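Local coordinates for possible sortase-like protein (PDB 5UUS) that probably acts as a sortase-family cysteine enzyme with hydrolase activity, of the kind that processes surface proteins at the bacterial membrane, at residues 38-43 / 54-59; 111-116 / 215-220; 158-163 / 205-210. All coordinates share one frame; numbering follows the deposited sequence.

Interaction 1: residues 38-43 / 54-59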
ATOM      1  N   GLY A  38     -14.673  -9.590   4.984  1.00 46.02           N
ATOM      2  CA  GLY A  38     -14.613  -9.334   6.410  1.00 46.34           C
ATOM      3  C   GLY A  38     -13.549 -10.142   7.134  1.00 46.78           C
ATOM      4  O   GLY A  38     -13.433 -10.043   8.347  1.00 46.02           O
ATOM      5  N   GLU A  39     -12.773 -10.945   6.410  1.00 43.97           N
ATOM      6  CA  GLU A  39     -11.715 -11.736   7.041  1.00 46.52           C
ATOM      7  C   GLU A  39     -10.330 -11.174   6.753  1.00 43.85           C
ATOM      8  O   GLU A  39     -10.125 -10.526   5.726  1.00 40.49           O
ATOM      9  CB  GLU A  39     -11.781 -13.196   6.566  1.00 50.66           C
ATOM     10  CG  GLU A  39     -13.098 -13.879   6.939  1.00 59.08           C
ATOM     11  CD  GLU A  39     -13.391 -13.864   8.445  1.00 68.77           C
ATOM     12  OE1 GLU A  39     -12.465 -14.115   9.251  1.00 68.35           O
ATOM     13  OE2 GLU A  39     -14.555 -13.601   8.824  1.00 73.90           O
ATOM     14  N   ALA A  40      -9.390 -11.438   7.663  1.00 40.22           N
ATOM     15  CA  ALA A  40      -7.998 -11.032   7.495  1.00 47.25           C
ATOM     16  C   ALA A  40      -7.334 -11.882   6.443  1.00 49.30           C
ATOM     17  O   ALA A  40      -7.413 -13.098   6.505  1.00 44.14           O
ATOM     18  CB  ALA A  40      -7.242 -11.147   8.805  1.00 49.86           C
ATOM     19  N   PHE A  41      -6.680 -11.261   5.471  1.00 39.02           N
ATOM     20  CA  PHE A  41      -6.012 -12.050   4.415  1.00 40.54           C
ATOM     21  C   PHE A  41      -4.572 -11.592   4.232  1.00 46.45           C
ATOM     22  O   PHE A  41      -3.835 -12.145   3.416  1.00 39.97           O
ATOM     23  CB  PHE A  41      -6.755 -11.928   3.083  1.00 44.71           C
ATOM     24  CG  PHE A  41      -6.708 -10.540   2.485  1.00 44.80           C
ATOM     25  CD1 PHE A  41      -7.591  -9.552   2.919  1.00 47.50           C
ATOM     26  CD2 PHE A  41      -5.789 -10.228   1.499  1.00 46.18           C
ATOM     27  CE1 PHE A  41      -7.550  -8.266   2.392  1.00 51.14           C
ATOM     28  CE2 PHE A  41      -5.737  -8.944   0.958  1.00 44.51           C
ATOM     29  CZ  PHE A  41      -6.627  -7.963   1.406  1.00 49.68           C
ATOM     30  N   ALA A  42      -4.172 -10.553   4.969  1.00 41.57           N
ATOM     31  CA  ALA A  42      -2.813 -10.039   4.825  1.00 39.77           C
ATOM     32  C   ALA A  42      -2.361  -9.311   6.072  1.00 44.52           C
ATOM     33  O   ALA A  42      -3.154  -9.042   6.975  1.00 46.11           O
ATOM     34  CB  ALA A  42      -2.702  -9.117   3.613  1.00 37.80           C
ATOM     35  N   ARG A  43      -1.068  -9.019   6.117  1.00 40.86           N
ATOM     36  CA  ARG A  43      -0.487  -8.317   7.234  1.00 47.51           C
ATOM     37  C   ARG A  43       0.457  -7.251   6.705  1.00 49.09           C
ATOM     38  O   ARG A  43       1.209  -7.505   5.767  1.00 46.47           O
ATOM     39  CB  ARG A  43       0.248  -9.283   8.143  1.00 47.54           C
ATOM     40  CG  ARG A  43       0.827  -8.636   9.361  1.00 58.02           C
ATOM     41  CD  ARG A  43       1.437  -9.685  10.266  1.00 66.11           C
ATOM     42  NE  ARG A  43       0.454 -10.645  10.752  1.00 69.48           N
ATOM     43  CZ  ARG A  43       0.692 -11.946  10.882  1.00 83.64           C
ATOM     44  NH1 ARG A  43       1.874 -12.443  10.533  1.00 85.51           N
ATOM     45  NH2 ARG A  43      -0.257 -12.753  11.343  1.00 89.06           N
ATOM     46  N   GLN A  54       2.519  -3.588  13.273  1.00 50.50           N
ATOM     47  CA  GLN A  54       2.012  -4.543  12.295  1.00 54.47           C
ATOM     48  C   GLN A  54       0.514  -4.663  12.482  1.00 51.63           C
ATOM     49  O   GLN A  54      -0.001  -4.652  13.603  1.00 53.08           O
ATOM     50  CB  GLN A  54       2.692  -5.911  12.431  1.00 59.64           C
ATOM     51  CG  GLN A  54       2.453  -6.593  13.742  1.00 70.14           C
ATOM     52  CD  GLN A  54       3.185  -7.906  13.823  1.00 83.42           C
ATOM     53  OE1 GLN A  54       4.404  -7.938  14.000  1.00 87.18           O
ATOM     54  NE2 GLN A  54       2.452  -9.003  13.669  1.00 87.81           N
ATOM     55  N   PHE A  55      -0.187  -4.727  11.371  1.00 49.12           N
ATOM     56  CA  PHE A  55      -1.626  -4.811  11.405  1.00 45.25           C
ATOM     57  C   PHE A  55      -2.090  -5.855  10.414  1.00 47.10           C
ATOM     58  O   PHE A  55      -1.561  -5.925   9.316  1.00 39.51           O
ATOM     59  CB  PHE A  55      -2.233  -3.471  11.059  1.00 42.25           C
ATOM     60  CG  PHE A  55      -2.182  -2.482  12.194  1.00 47.16           C
ATOM     61  CD1 PHE A  55      -3.223  -2.414  13.106  1.00 48.46           C
ATOM     62  CD2 PHE A  55      -1.087  -1.637  12.344  1.00 42.95           C
ATOM     63  CE1 PHE A  55      -3.184  -1.501  14.160  1.00 49.16           C
ATOM     64  CE2 PHE A  55      -1.031  -0.726  13.401  1.00 45.34           C
ATOM     65  CZ  PHE A  55      -2.079  -0.663  14.300  1.00 49.83           C
ATOM     66  N   ALA A  56      -3.084  -6.637  10.805  1.00 44.66           N
ATOM     67  CA  ALA A  56      -3.796  -7.479   9.870  1.00 46.05           C
ATOM     68  C   ALA A  56      -4.629  -6.600   8.941  1.00 45.47           C
ATOM     69  O   ALA A  56      -5.159  -5.544   9.339  1.00 47.66           O
ATOM     70  CB  ALA A  56      -4.681  -8.486  10.614  1.00 42.53           C
ATOM     71  N   ILE A  57      -4.730  -7.020   7.693  1.00 40.30           N
ATOM     72  CA  ILE A  57      -5.595  -6.334   6.765  1.00 37.92           C
ATOM     73  C   ILE A  57      -6.794  -7.193   6.486  1.00 45.73           C
ATOM     74  O   ILE A  57      -6.649  -8.368   6.184  1.00 41.97           O
ATOM     75  CB  ILE A  57      -4.862  -5.997   5.475  1.00 42.13           C
ATOM     76  CG1 ILE A  57      -3.659  -5.097   5.794  1.00 43.93           C
ATOM     77  CG2 ILE A  57      -5.804  -5.331   4.488  1.00 40.32           C
ATOM     78  CD1 ILE A  57      -2.686  -4.950   4.623  1.00 41.19           C
ATOM     79  N   VAL A  58      -7.975  -6.600   6.594  1.00 42.82           N
ATOM     80  CA  VAL A  58      -9.240  -7.304   6.395  1.00 45.51           C
ATOM     81  C   VAL A  58      -9.836  -6.967   5.013  1.00 42.47           C
ATOM     82  O   VAL A  58      -9.575  -5.890   4.469  1.00 41.23           O
ATOM     83  CB  VAL A  58     -10.207  -6.912   7.555  1.00 46.92           C
ATOM     84  CG1 VAL A  58     -11.656  -6.957   7.150  1.00 52.38           C
ATOM     85  CG2 VAL A  58      -9.920  -7.756   8.802  1.00 42.25           C
ATOM     86  N   GLU A  59     -10.631  -7.866   4.441  1.00 41.37           N
ATOM     87  CA  GLU A  59     -11.296  -7.593   3.164  1.00 39.64           C
ATOM     88  C   GLU A  59     -12.590  -6.824   3.361  1.00 47.31           C
ATOM     89  O   GLU A  59     -13.522  -7.334   3.980  1.00 47.59           O
ATOM     90  CB  GLU A  59     -11.585  -8.909   2.415  1.00 38.31           C
ATOM     91  CG  GLU A  59     -12.379  -8.729   1.122  1.00 45.99           C
ATOM     92  CD  GLU A  59     -11.556  -8.090  -0.007  1.00 55.85           C
ATOM     93  OE1 GLU A  59     -10.369  -7.738   0.215  1.00 56.79           O
ATOM     94  OE2 GLU A  59     -12.097  -7.939  -1.124  1.00 56.93           O
TER

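Interaction 2: residues 111-116 / 215-220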
ATOM      1  N   VAL A 111       5.762  -3.043   4.016  1.00 43.02           N
ATOM      2  CA  VAL A 111       5.873  -4.458   3.692  1.00 40.94           C
ATOM      3  C   VAL A 111       4.533  -5.145   3.896  1.00 45.30           C
ATOM      4  O   VAL A 111       3.896  -4.970   4.935  1.00 43.89           O
ATOM      5  CB  VAL A 111       6.959  -5.146   4.533  1.00 41.58           C
ATOM      6  CG1 VAL A 111       7.088  -6.616   4.116  1.00 41.34           C
ATOM      7  CG2 VAL A 111       8.304  -4.421   4.357  1.00 42.48           C
ATOM      8  N   VAL A 112       4.098  -5.896   2.886  1.00 40.68           N
ATOM      9  CA  VAL A 112       2.804  -6.570   2.919  1.00 37.98           C
ATOM     10  C   VAL A 112       2.993  -8.068   2.700  1.00 45.22           C
ATOM     11  O   VAL A 112       3.591  -8.517   1.728  1.00 39.94           O
ATOM     12  CB  VAL A 112       1.837  -5.992   1.873  1.00 40.11           C
ATOM     13  CG1 VAL A 112       0.438  -6.577   2.039  1.00 36.14           C
ATOM     14  CG2 VAL A 112       1.768  -4.471   2.023  1.00 38.50           C
ATOM     15  N   GLU A 113       2.482  -8.828   3.648  1.00 47.46           N
ATOM     16  CA  GLU A 113       2.555 -10.264   3.607  1.00 40.47           C
ATOM     17  C   GLU A 113       1.181 -10.849   3.311  1.00 45.92           C
ATOM     18  O   GLU A 113       0.184 -10.457   3.944  1.00 40.71           O
ATOM     19  CB  GLU A 113       3.067 -10.756   4.956  1.00 44.20           C
ATOM     20  CG  GLU A 113       3.210 -12.206   5.105  1.00 47.70           C
ATOM     21  CD  GLU A 113       3.413 -12.592   6.571  1.00 51.07           C
ATOM     22  OE1 GLU A 113       3.337 -11.706   7.480  1.00 48.94           O
ATOM     23  OE2 GLU A 113       3.639 -13.789   6.802  1.00 52.60           O
ATOM     24  N   THR A 114       1.109 -11.783   2.362  1.00 41.49           N
ATOM     25  CA  THR A 114      -0.091 -12.602   2.267  1.00 39.62           C
ATOM     26  C   THR A 114       0.242 -14.046   2.664  1.00 36.57           C
ATOM     27  O   THR A 114       1.380 -14.360   3.013  1.00 40.33           O
ATOM     28  CB  THR A 114      -0.702 -12.570   0.854  1.00 37.11           C
ATOM     29  OG1 THR A 114       0.091 -13.366  -0.024  1.00 39.40           O
ATOM     30  CG2 THR A 114      -0.796 -11.135   0.338  1.00 40.58           C
ATOM     31  N   ARG A 115      -0.735 -14.935   2.591  1.00 39.20           N
ATOM     32  CA  ARG A 115      -0.438 -16.347   2.872  1.00 38.74           C
ATOM     33  C   ARG A 115       0.565 -17.004   1.882  1.00 44.14           C
ATOM     34  O   ARG A 115       1.182 -18.010   2.203  1.00 46.40           O
ATOM     35  CB  ARG A 115      -1.737 -17.132   2.926  1.00 41.19           C
ATOM     36  CG  ARG A 115      -2.622 -16.719   4.125  1.00 41.27           C
ATOM     37  CD  ARG A 115      -3.938 -17.466   4.052  1.00 43.98           C
ATOM     38  NE  ARG A 115      -4.906 -17.162   5.104  1.00 55.24           N
ATOM     39  CZ  ARG A 115      -4.814 -17.541   6.384  1.00 55.95           C
ATOM     40  NH1 ARG A 115      -3.754 -18.215   6.835  1.00 48.78           N
ATOM     41  NH2 ARG A 115      -5.789 -17.216   7.233  1.00 57.55           N
ATOM     42  N   THR A 116       0.761 -16.406   0.709  1.00 41.33           N
ATOM     43  CA  THR A 116       1.658 -16.976  -0.276  1.00 38.31           C
ATOM     44  C   THR A 116       2.820 -16.074  -0.682  1.00 40.87           C
ATOM     45  O   THR A 116       3.663 -16.502  -1.466  1.00 41.18           O
ATOM     46  CB  THR A 116       0.894 -17.341  -1.574  1.00 43.57           C
ATOM     47  OG1 THR A 116       0.267 -16.164  -2.085  1.00 38.48           O
ATOM     48  CG2 THR A 116      -0.182 -18.382  -1.320  1.00 38.32           C
ATOM     49  N   PHE A 215       7.471 -11.477  -4.222  1.00 41.23           N
ATOM     50  CA  PHE A 215       7.966 -12.851  -4.410  1.00 37.87           C
ATOM     51  C   PHE A 215       7.200 -13.821  -3.504  1.00 39.80           C
ATOM     52  O   PHE A 215       6.596 -13.400  -2.499  1.00 38.83           O
ATOM     53  CB  PHE A 215       9.488 -12.926  -4.161  1.00 40.10           C
ATOM     54  CG  PHE A 215       9.913 -12.457  -2.803  1.00 45.30           C
ATOM     55  CD1 PHE A 215       9.947 -13.335  -1.728  1.00 48.32           C
ATOM     56  CD2 PHE A 215      10.287 -11.134  -2.605  1.00 46.70           C
ATOM     57  CE1 PHE A 215      10.341 -12.898  -0.469  1.00 47.02           C
ATOM     58  CE2 PHE A 215      10.675 -10.682  -1.348  1.00 47.29           C
ATOM     59  CZ  PHE A 215      10.704 -11.567  -0.278  1.00 43.72           C
ATOM     60  N   PRO A 216       7.198 -15.123  -3.871  1.00 38.82           N
ATOM     61  CA  PRO A 216       6.432 -16.139  -3.137  1.00 40.89           C
ATOM     62  C   PRO A 216       7.126 -16.605  -1.860  1.00 37.31           C
ATOM     63  O   PRO A 216       8.341 -16.584  -1.781  1.00 41.19           O
ATOM     64  CB  PRO A 216       6.324 -17.292  -4.142  1.00 37.20           C
ATOM     65  CG  PRO A 216       7.626 -17.188  -4.926  1.00 37.14           C
ATOM     66  CD  PRO A 216       7.850 -15.679  -5.072  1.00 38.48           C
ATOM     67  N   LYS A 217       6.338 -17.017  -0.875  1.00 43.35           N
ATOM     68  CA  LYS A 217       6.860 -17.648   0.319  1.00 47.43           C
ATOM     69  C   LYS A 217       7.331 -19.066  -0.025  1.00 60.21           C
ATOM     70  O   LYS A 217       7.332 -19.435  -1.189  1.00 48.79           O
ATOM     71  CB  LYS A 217       5.788 -17.715   1.406  1.00 42.53           C
ATOM     72  CG  LYS A 217       5.339 -16.383   1.966  1.00 39.54           C
ATOM     73  CD  LYS A 217       4.375 -16.591   3.089  1.00 44.68           C
ATOM     74  CE  LYS A 217       4.305 -15.327   3.931  1.00 44.45           C
ATOM     75  NZ  LYS A 217       3.284 -15.422   4.988  1.00 47.39           N
ATOM     76  N   ASN A 218       7.651 -19.831   1.025  1.00 73.20           N
ATOM     77  CA  ASN A 218       8.146 -21.220   1.019  1.00 81.58           C
ATOM     78  C   ASN A 218       9.669 -21.168   1.056  1.00 88.95           C
ATOM     79  O   ASN A 218      10.349 -21.178   0.035  1.00 86.16           O
ATOM     80  CB  ASN A 218       7.640 -22.030  -0.179  1.00 86.30           C
ATOM     81  CG  ASN A 218       7.199 -23.430   0.207  1.00 92.28           C
ATOM     82  OD1 ASN A 218       7.104 -23.752   1.397  1.00 99.62           O
ATOM     83  ND2 ASN A 218       6.917 -24.272  -0.799  1.00 84.08           N
ATOM     84  N   GLY A 219      10.188 -21.097   2.272  1.00 95.14           N
ATOM     85  CA  GLY A 219      11.553 -20.681   2.498  1.00 97.42           C
ATOM     86  C   GLY A 219      11.480 -19.561   3.514  1.00 97.92           C
ATOM     87  O   GLY A 219      10.476 -18.844   3.579  1.00 97.91           O
ATOM     88  N   ASP A 220      12.538 -19.407   4.302  1.00 97.64           N
ATOM     89  CA  ASP A 220      12.552 -18.461   5.414  1.00 96.31           C
ATOM     90  C   ASP A 220      12.781 -17.013   4.966  1.00 88.56           C
ATOM     91  O   ASP A 220      12.821 -16.113   5.800  1.00 87.81           O
ATOM     92  CB  ASP A 220      13.633 -18.870   6.423  1.00103.21           C
ATOM     93  CG  ASP A 220      13.838 -20.386   6.482  1.00110.46           C
ATOM     94  OD1 ASP A 220      12.847 -21.128   6.299  1.00111.87           O
ATOM     95  OD2 ASP A 220      14.988 -20.839   6.705  1.00112.09           O
TER

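Interaction 3: residues 158-163 / 205-210. With ACT (acetate ion), chain F.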
ATOM      1  N   ASN A 158       1.240  12.137  -6.505  1.00 38.93           N
ATOM      2  CA  ASN A 158       1.907  12.615  -5.293  1.00 41.79           C
ATOM      3  C   ASN A 158       1.928  11.509  -4.234  1.00 40.67           C
ATOM      4  O   ASN A 158       0.916  10.857  -4.014  1.00 43.35           O
ATOM      5  CB  ASN A 158       1.161  13.865  -4.766  1.00 41.28           C
ATOM      6  CG  ASN A 158       1.986  14.700  -3.809  1.00 46.41           C
ATOM      7  OD1 ASN A 158       3.020  14.266  -3.299  1.00 49.53           O
ATOM      8  ND2 ASN A 158       1.509  15.932  -3.542  1.00 44.59           N
ATOM      9  N   GLY A 159       3.067  11.280  -3.590  1.00 36.50           N
ATOM     10  CA  GLY A 159       3.148  10.254  -2.552  1.00 34.97           C
ATOM     11  C   GLY A 159       2.246  10.498  -1.344  1.00 39.49           C
ATOM     12  O   GLY A 159       1.895   9.556  -0.652  1.00 36.78           O
ATOM     13  N   ARG A 160       1.898  11.760  -1.061  1.00 37.31           N
ATOM     14  CA  ARG A 160       0.953  12.059   0.023  1.00 34.36           C
ATOM     15  C   ARG A 160       0.233  13.381  -0.237  1.00 39.82           C
ATOM     16  O   ARG A 160       0.845  14.357  -0.665  1.00 38.79           O
ATOM     17  CB  ARG A 160       1.656  12.106   1.388  1.00 36.11           C
ATOM     18  CG  ARG A 160       0.699  12.342   2.604  1.00 40.80           C
ATOM     19  CD  ARG A 160       1.434  12.225   3.953  1.00 46.28           C
ATOM     20  NE  ARG A 160       2.646  13.041   3.939  1.00 41.36           N
ATOM     21  CZ  ARG A 160       3.861  12.596   4.248  1.00 48.07           C
ATOM     22  NH1 ARG A 160       4.013  11.345   4.655  1.00 42.17           N
ATOM     23  NH2 ARG A 160       4.921  13.403   4.161  1.00 45.28           N
ATOM     24  N   PHE A 161      -1.068  13.402  -0.001  1.00 39.75           N
ATOM     25  CA  PHE A 161      -1.845  14.636  -0.169  1.00 41.93           C
ATOM     26  C   PHE A 161      -3.162  14.519   0.573  1.00 39.19           C
ATOM     27  O   PHE A 161      -3.525  13.434   1.053  1.00 38.43           O
ATOM     28  CB  PHE A 161      -2.083  14.969  -1.661  1.00 39.45           C
ATOM     29  CG  PHE A 161      -2.863  13.920  -2.429  1.00 43.00           C
ATOM     30  CD1 PHE A 161      -2.223  12.798  -2.958  1.00 38.63           C
ATOM     31  CD2 PHE A 161      -4.223  14.074  -2.662  1.00 39.65           C
ATOM     32  CE1 PHE A 161      -2.938  11.829  -3.671  1.00 36.50           C
ATOM     33  CE2 PHE A 161      -4.949  13.104  -3.364  1.00 38.34           C
ATOM     34  CZ  PHE A 161      -4.289  11.979  -3.904  1.00 35.69           C
ATOM     35  N   ILE A 162      -3.848  15.655   0.683  1.00 39.51           N
ATOM     36  CA  ILE A 162      -5.133  15.741   1.358  1.00 39.31           C
ATOM     37  C   ILE A 162      -6.220  15.951   0.318  1.00 37.24           C
ATOM     38  O   ILE A 162      -6.012  16.667  -0.663  1.00 38.77           O
ATOM     39  CB  ILE A 162      -5.167  16.906   2.385  1.00 36.13           C
ATOM     40  CG1 ILE A 162      -4.058  16.727   3.413  1.00 43.61           C
ATOM     41  CG2 ILE A 162      -6.551  16.989   3.069  1.00 37.03           C
ATOM     42  CD1 ILE A 162      -4.163  15.445   4.236  1.00 40.88           C
ATOM     43  N   THR A 163      -7.365  15.304   0.506  1.00 37.77           N
ATOM     44  CA  THR A 163      -8.430  15.403  -0.486  1.00 38.62           C
ATOM     45  C   THR A 163      -9.794  15.304   0.198  1.00 38.21           C
ATOM     46  O   THR A 163      -9.867  15.250   1.426  1.00 42.84           O
ATOM     47  CB  THR A 163      -8.283  14.328  -1.595  1.00 39.39           C
ATOM     48  OG1 THR A 163      -9.214  14.616  -2.655  1.00 36.45           O
ATOM     49  CG2 THR A 163      -8.548  12.873  -1.045  1.00 36.08           C
ATOM     50  N   MET A 205      -6.714  11.877   4.205  1.00 37.06           N
ATOM     51  CA  MET A 205      -5.307  11.847   3.822  1.00 32.90           C
ATOM     52  C   MET A 205      -5.069  10.639   2.928  1.00 37.39           C
ATOM     53  O   MET A 205      -5.561   9.552   3.235  1.00 39.87           O
ATOM     54  CB  MET A 205      -4.392  11.769   5.046  1.00 36.80           C
ATOM     55  CG  MET A 205      -2.899  11.610   4.701  1.00 35.10           C
ATOM     56  SD  MET A 205      -1.888  11.571   6.219  1.00 48.89           S
ATOM     57  CE  MET A 205      -2.283  13.204   6.858  1.00 58.83           C
ATOM     58  N   ILE A 206      -4.297  10.841   1.860  1.00 39.85           N
ATOM     59  CA  ILE A 206      -3.939   9.800   0.891  1.00 39.24           C
ATOM     60  C   ILE A 206      -2.417   9.607   0.858  1.00 45.38           C
ATOM     61  O   ILE A 206      -1.667  10.589   0.807  1.00 37.79           O
ATOM     62  CB  ILE A 206      -4.398  10.153  -0.548  1.00 35.55           C
ATOM     63  CG1 ILE A 206      -5.855  10.598  -0.573  1.00 35.08           C
ATOM     64  CG2 ILE A 206      -4.170   8.959  -1.511  1.00 35.75           C
ATOM     65  CD1 ILE A 206      -6.830   9.530  -0.051  1.00 36.72           C
ATOM     66  N   VAL A 207      -1.959   8.353   0.899  1.00 34.65           N
ATOM     67  CA  VAL A 207      -0.536   8.041   0.680  1.00 37.23           C
ATOM     68  C   VAL A 207      -0.396   7.009  -0.442  1.00 40.33           C
ATOM     69  O   VAL A 207      -1.164   6.033  -0.498  1.00 33.26           O
ATOM     70  CB  VAL A 207       0.137   7.514   1.957  1.00 37.94           C
ATOM     71  CG1 VAL A 207       1.529   6.946   1.636  1.00 39.23           C
ATOM     72  CG2 VAL A 207       0.208   8.615   2.994  1.00 36.18           C
ATOM     73  N   HIS A 208       0.541   7.244  -1.362  1.00 36.55           N
ATOM     74  CA  HIS A 208       0.809   6.284  -2.442  1.00 37.31           C
ATOM     75  C   HIS A 208       2.237   5.772  -2.328  1.00 42.71           C
ATOM     76  O   HIS A 208       3.187   6.543  -2.114  1.00 41.17           O
ATOM     77  CB  HIS A 208       0.612   6.916  -3.838  1.00 38.20           C
ATOM     78  CG  HIS A 208      -0.806   7.245  -4.179  1.00 38.88           C
ATOM     79  ND1 HIS A 208      -1.825   6.306  -4.143  1.00 36.38           N
ATOM     80  CD2 HIS A 208      -1.383   8.405  -4.586  1.00 35.83           C
ATOM     81  CE1 HIS A 208      -2.961   6.875  -4.510  1.00 37.38           C
ATOM     82  NE2 HIS A 208      -2.718   8.153  -4.779  1.00 36.22           N
ATOM     83  N   ALA A 209       2.383   4.466  -2.466  1.00 38.94           N
ATOM     84  CA  ALA A 209       3.684   3.827  -2.494  1.00 33.91           C
ATOM     85  C   ALA A 209       3.719   2.903  -3.734  1.00 37.18           C
ATOM     86  O   ALA A 209       2.691   2.359  -4.147  1.00 39.26           O
ATOM     87  CB  ALA A 209       3.913   3.025  -1.191  1.00 33.67           C
ATOM     88  N   MET A 210       4.896   2.730  -4.309  1.00 36.80           N
ATOM     89  CA  MET A 210       5.059   1.955  -5.523  1.00 36.30           C
ATOM     90  C   MET A 210       5.823   0.658  -5.232  1.00 37.16           C
ATOM     91  O   MET A 210       6.798   0.642  -4.460  1.00 37.94           O
ATOM     92  CB  MET A 210       5.780   2.784  -6.598  1.00 39.42           C
ATOM     93  CG  MET A 210       6.058   2.005  -7.888  1.00 38.14           C
ATOM     94  SD  MET A 210       6.707   3.015  -9.236  1.00 41.90           S
ATOM     95  CE  MET A 210       5.261   4.058  -9.583  1.00 36.22           C
TER
HETATM   96  C   ACT F 504      -1.391  17.960  -5.514  1.00 66.48           C
HETATM   97  O   ACT F 504      -2.146  18.285  -4.563  1.00 72.93           O
HETATM   98  OXT ACT F 504      -0.651  16.979  -5.278  1.00 55.17           O
HETATM   99  CH3 ACT F 504      -1.379  18.699  -6.833  1.00 62.24           C

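Interaction 1: residues 38-43 / 54-59
Phe41 and Ala42 both sit across from Ile57, which makes this antiparallel pairing a classic beta bulge. The backbone bonds show how the extra residue is taken up: Phe41 N gives its hydrogen to Ile57 O at 3.0 Å, while Ile57 N answers to Ala42 O at 2.7 Å. Beyond the bulge Glu59 N bonds to Glu39 O, and the pairing closes where Gly38 N reaches Glu59 O at 2.7 Å; the positive phi of Gly38 (75°) suits glycine. CA-H...O contacts fill in between, such as Ala40 CA to Ile57 O at 3.3 Å.

Apolar contacts occupy both faces of the sheet. On one, Ala40 CB meets Ala56 CB at 4.1 Å, and Val58 adds CG2 beside Ala40 while its CG1 leans on Gly38. On the other, Ala42 CB faces Ile57 CB. The Phe41 ring is swung between its own backbone N and carbonyl carbon (chi1 67°), and this carries CE1 over the partner strand, 4.0 Å from Ile57 CG2.

At the two ends polar side chains make non-bonded contacts. Glu59 brings OE1 to 3.6 Å from Phe41 CE1, its carboxylate steeply inclined to the ring, though the polar partner of that oxygen is His72. Gln54 NE2 lies beside Arg43 CD, 3.6 Å away, the two side chains pointing the same way, with amide and guanidinium planes about 30° apart.

The two strands form a beta hairpin within the mixed sheet. Strand 40-45 also pairs with strand 109-114, strand 54-59 runs parallel to strand 71-72, and Ile57 reaches Phe85 and Val87 of strand 83-88.

Interaction 2: residues 111-116 / 215-220
Lys217 stretches across to Glu113 and Thr114 of segment 111-116 and sets its ammonium group between the Glu113 carboxylate and the backbone of Thr114, at a surface away from the predicted active site. The closely packed part of the contact is this one side chain. Its CG stands anti to the carbonyl carbon (chi1 -66°), and the extended chain beyond CG carries the methylenes past the turn at residues 114-116: CG lies 3.7 Å from Thr116 C, and CD comes to 3.6 Å from Arg115 O. At the far end NZ bonds to Thr114 O at 2.9 Å, tilted moderately from the carbonyl plane, and forms a salt bridge with Glu113 OE2. The modelled NZ to OE2 distance of 2.5 Å is very short, and its exact value is doubtful. The extended Glu113 side chain meets the lysine at about a right angle.

At the root of the lysine, Lys217 N donates to Thr116 O at 2.8 Å with a nearly straight bond (167°), and the CA of Pro216 touches the same oxygen. The turn receiving these bonds is an ST turn, in which Thr116 N donates to Thr114 OG1 at 3.2 Å; that hydroxyl is also bonded to Ser117 OG and to Lys31 NZ.

The other side is loose. The CB of Arg115 points away from segment 215-220, and after Lys217 the chain leaves the contact, with Asn218, Gly219 and Asp220 exposed and poorly ordered.

Glu113 keeps its second oxygen, OE1, for Tyr45 OH, with a long, weak ion pair to Arg43. With Lys217 close by and Arg43 at longer range, its carboxylate is probably ionised. The backbone bond thus holds Lys217 at its root, just before the poorly ordered residues, and charge-assisted bonds grip its ammonium group.

Interaction 3: residues 158-163 / 205-210
Phe161 lies flat along its cross-strand neighbour: Ile206 CB sits over one face of the ring, 3.9 Å from the ring centroid, in a CH-pi contact. With CG placed between the backbone N and carbonyl carbon (chi1 61°), the ring folds over the partner strand, and its CE1 also meets Ile206 CG2. At the ring's edge comes His208, with Ile206 CG2 over one of its own faces, toward the rim; the two aromatic planes are inclined at 44°. Thr163 CG2 completes the grip on Ile206, 3.6 Å from CG1.

The antiparallel backbone pairing is regular. Phe161 and Ile206 exchange both hydrogen bonds, the one from Ile206 N to Phe161 O measuring 2.8 Å, and His208 N bonds to Gly159 O. On the reverse face Arg160 runs beside Val207, CG to CG2 3.8 Å, and Ile162 CD1 rests on Met205 CB. The Arg160 guanidinium goes on to Leu104 O, and His208 is held at both nitrogens, by Glu176 and Thr191. Asn158 OD1 accepts from Asp127 N, while its ND2 donates to an acetate, probably from the crystallisation liquor.

Strand 204-216 pairs antiparallel with strand 160-163 and also with strands 188-193 and 117-123. Met205 shares a backbone bond with Thr194, next to Cys195, the predicted nucleophile, and Ile162 touches His196.

All three contacts belong to one mixed sheet of the sortase fold. Interaction 1 closes first along the chain, as a local hairpin; interaction 3 is nested within the long loop closed by interaction 2. Interactions 1 and 2, with centres 14 Å apart, touch directly, because strands 40-45 and 109-114 are neighbours. Interactions 2 and 3 share strand 204-216 yet lie with centres 26 Å apart, on opposite sides of the chain's centre: 205-210 lies near its start, and 215-220 takes in its last two residues and the loop that follows. That strand thus connects the neighbourhood of the predicted active-site cysteine with a surface turn, and interaction 1 stands about 21 Å from interaction 3, centre to centre.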